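Local coordinates for protein protocadherin gamma-B3 (Homo sapiens, PDB 5K8R) that probably mediates calcium-dependent cell adhesion and may help establish and maintain specific neuronal connections in the brain, at residues 230-235 against 301-306. Sequence-based numbering, arbitrary orientation.
Sequences SVLKVM and CKVQID
Asp306 OD1, on the opposite face of strand 298-308 from the one where Val303 and Ile305 meet Leu232 and Val231, is gripped twice: its syn lone pair takes Gln304 NE2 at 3.2 Å (N-H...O 155°), and Ser284 OG also bonds to it. Asp306 OD2 meanwhile pairs with Arg218, which ties the carboxylate to strand 216-222. The atoms that meet across the gap are all aliphatic carbon. Val303 packs both methyls: CG1, anti to the backbone N (chi1 161°), meets Leu232 CD2 at 3.6 Å, while CG2 lies between Leu232 CD1 and Val234 CG1, 3.9 Å from the latter, the two valine side chains crossing at about a right angle. Further along, Val231 CG2 reaches Ile305 CG2 at 4.1 Å, again roughly perpendicular. Val231 and Leu232 can both point inward, though consecutive, because they form a classic beta bulge opposite Leu271. The axes of 230-233 and 301-306 come within 9.1 Å, roughly antiparallel (153°), in the two facing sheets of the third repeat's cadherin sandwich, and Leu271 and Val289 extend the same core. No hydrogen bond links 230-235 to 301-306, so what joins the sheets here is packing of methyl groups from branched aliphatic side chains, with the Asp306 bonds on the far face of strand 298-308.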
ATOM      1  N   SER A 230     -12.018 -33.559  -2.091  1.00 45.17           N
ATOM      2  CA  SER A 230     -11.376 -32.713  -1.095  1.00 44.32           C
ATOM      3  C   SER A 230     -10.662 -33.583  -0.069  1.00 47.53           C
ATOM      4  O   SER A 230     -11.230 -34.557   0.434  1.00 59.31           O
ATOM      5  CB  SER A 230     -12.406 -31.816  -0.409  1.00 47.75           C
ATOM      6  OG  SER A 230     -11.790 -30.963   0.541  1.00 54.23           O
ATOM      7  N   VAL A 231      -9.415 -33.232   0.236  1.00 43.85           N
ATOM      8  CA  VAL A 231      -8.600 -33.985   1.176  1.00 50.97           C
ATOM      9  C   VAL A 231      -8.381 -33.217   2.477  1.00 50.95           C
ATOM     10  O   VAL A 231      -8.451 -33.803   3.560  1.00 58.76           O
ATOM     11  CB  VAL A 231      -7.255 -34.394   0.530  1.00 48.75           C
ATOM     12  CG1 VAL A 231      -6.539 -33.187  -0.052  1.00 53.84           C
ATOM     13  CG2 VAL A 231      -6.372 -35.114   1.530  1.00 56.07           C
ATOM     14  N   LEU A 232      -8.136 -31.910   2.396  1.00 57.57           N
ATOM     15  CA  LEU A 232      -8.015 -31.056   3.572  1.00 38.62           C
ATOM     16  C   LEU A 232      -8.136 -29.604   3.123  1.00 42.36           C
ATOM     17  O   LEU A 232      -8.346 -29.315   1.942  1.00 49.37           O
ATOM     18  CB  LEU A 232      -6.699 -31.312   4.319  1.00 34.68           C
ATOM     19  CG  LEU A 232      -5.369 -31.079   3.601  1.00 51.50           C
ATOM     20  CD1 LEU A 232      -4.859 -29.655   3.793  1.00 47.07           C
ATOM     21  CD2 LEU A 232      -4.339 -32.083   4.085  1.00 42.53           C
ATOM     22  N   LYS A 233      -7.997 -28.685   4.079  1.00 45.08           N
ATOM     23  CA  LYS A 233      -8.079 -27.257   3.788  1.00 40.04           C
ATOM     24  C   LYS A 233      -7.195 -26.506   4.769  1.00 39.78           C
ATOM     25  O   LYS A 233      -7.480 -26.493   5.969  1.00 45.53           O
ATOM     26  CB  LYS A 233      -9.521 -26.751   3.876  1.00 43.36           C
ATOM     27  CG  LYS A 233      -9.656 -25.261   3.610  1.00 46.77           C
ATOM     28  CD  LYS A 233     -11.093 -24.796   3.772  1.00 62.81           C
ATOM     29  CE  LYS A 233     -11.223 -23.290   3.589  1.00 70.48           C
ATOM     30  NZ  LYS A 233     -12.630 -22.834   3.785  1.00 81.52           N
ATOM     31  N   VAL A 234      -6.131 -25.884   4.263  1.00 37.62           N
ATOM     32  CA  VAL A 234      -5.281 -25.068   5.117  1.00 38.79           C
ATOM     33  C   VAL A 234      -5.949 -23.720   5.370  1.00 44.31           C
ATOM     34  O   VAL A 234      -6.906 -23.325   4.698  1.00 56.00           O
ATOM     35  CB  VAL A 234      -3.882 -24.893   4.504  1.00 39.48           C
ATOM     36  CG1 VAL A 234      -3.280 -26.252   4.166  1.00 32.63           C
ATOM     37  CG2 VAL A 234      -3.941 -24.005   3.276  1.00 41.59           C
ATOM     38  N   MET A 235      -5.434 -23.005   6.366  1.00 53.10           N
ATOM     39  CA  MET A 235      -6.025 -21.740   6.776  1.00 51.21           C
ATOM     40  C   MET A 235      -4.944 -20.848   7.366  1.00 45.71           C
ATOM     41  O   MET A 235      -4.181 -21.284   8.233  1.00 45.28           O
ATOM     42  CB  MET A 235      -7.147 -21.960   7.799  1.00 51.72           C
ATOM     43  CG  MET A 235      -7.808 -20.674   8.289  1.00 68.30           C
ATOM     44  SD  MET A 235      -8.797 -19.865   7.017  1.00 79.14           S
ATOM     45  CE  MET A 235      -9.474 -18.499   7.954  1.00 80.58           C
ATOM     46  N   CYS A 301       3.943 -23.676   6.190  1.00 51.95           N
ATOM     47  CA  CYS A 301       3.517 -24.837   6.956  1.00 45.86           C
ATOM     48  C   CYS A 301       3.741 -26.082   6.106  1.00 45.12           C
ATOM     49  O   CYS A 301       4.259 -26.010   4.987  1.00 47.17           O
ATOM     50  CB  CYS A 301       2.052 -24.717   7.391  1.00 44.44           C
ATOM     51  SG  CYS A 301       0.856 -24.878   6.046  1.00 41.69           S
ATOM     52  N   LYS A 302       3.345 -27.233   6.639  1.00 45.74           N
ATOM     53  CA  LYS A 302       3.506 -28.500   5.944  1.00 37.70           C
ATOM     54  C   LYS A 302       2.187 -29.258   5.930  1.00 34.38           C
ATOM     55  O   LYS A 302       1.299 -29.027   6.755  1.00 40.95           O
ATOM     56  CB  LYS A 302       4.606 -29.360   6.583  1.00 31.00           C
ATOM     57  CG  LYS A 302       6.006 -28.788   6.428  1.00 37.26           C
ATOM     58  CD  LYS A 302       7.065 -29.761   6.919  1.00 49.63           C
ATOM     59  CE  LYS A 302       8.465 -29.203   6.711  1.00 59.14           C
ATOM     60  NZ  LYS A 302       9.518 -30.170   7.133  1.00 63.15           N
ATOM     61  N   VAL A 303       2.073 -30.171   4.969  1.00 29.00           N
ATOM     62  CA  VAL A 303       0.888 -30.996   4.776  1.00 36.29           C
ATOM     63  C   VAL A 303       1.352 -32.428   4.551  1.00 41.91           C
ATOM     64  O   VAL A 303       2.162 -32.686   3.653  1.00 39.89           O
ATOM     65  CB  VAL A 303       0.036 -30.511   3.589  1.00 32.36           C
ATOM     66  CG1 VAL A 303      -0.900 -31.610   3.122  1.00 55.37           C
ATOM     67  CG2 VAL A 303      -0.750 -29.267   3.974  1.00 28.22           C
ATOM     68  N   GLN A 304       0.851 -33.352   5.367  1.00 38.36           N
ATOM     69  CA  GLN A 304       1.187 -34.768   5.252  1.00 42.26           C
ATOM     70  C   GLN A 304      -0.078 -35.537   4.902  1.00 48.87           C
ATOM     71  O   GLN A 304      -1.007 -35.619   5.713  1.00 46.09           O
ATOM     72  CB  GLN A 304       1.817 -35.296   6.539  1.00 38.06           C
ATOM     73  CG  GLN A 304       2.272 -36.744   6.444  1.00 38.71           C
ATOM     74  CD  GLN A 304       3.100 -37.180   7.636  1.00 48.69           C
ATOM     75  OE1 GLN A 304       3.579 -36.353   8.411  1.00 64.26           O
ATOM     76  NE2 GLN A 304       3.274 -38.488   7.788  1.00 64.23           N
ATOM     77  N   ILE A 305      -0.111 -36.097   3.697  1.00 47.54           N
ATOM     78  CA  ILE A 305      -1.232 -36.888   3.210  1.00 37.41           C
ATOM     79  C   ILE A 305      -0.789 -38.343   3.205  1.00 38.87           C
ATOM     80  O   ILE A 305       0.022 -38.755   2.364  1.00 51.08           O
ATOM     81  CB  ILE A 305      -1.684 -36.440   1.814  1.00 39.99           C
ATOM     82  CG1 ILE A 305      -2.002 -34.943   1.815  1.00 42.81           C
ATOM     83  CG2 ILE A 305      -2.889 -37.247   1.358  1.00 44.66           C
ATOM     84  CD1 ILE A 305      -2.288 -34.377   0.442  1.00 39.92           C
ATOM     85  N   ASP A 306      -1.306 -39.121   4.152  1.00 43.49           N
ATOM     86  CA  ASP A 306      -1.001 -40.540   4.240  1.00 41.20           C
ATOM     87  C   ASP A 306      -2.047 -41.342   3.477  1.00 47.00           C
ATOM     88  O   ASP A 306      -3.243 -41.046   3.540  1.00 53.95           O
ATOM     89  CB  ASP A 306      -0.950 -40.993   5.699  1.00 37.32           C
ATOM     90  CG  ASP A 306       0.141 -40.294   6.486  1.00 48.83           C
ATOM     91  OD1 ASP A 306       1.208 -40.010   5.902  1.00 46.56           O
ATOM     92  OD2 ASP A 306      -0.069 -40.028   7.688  1.00 58.42           O
TER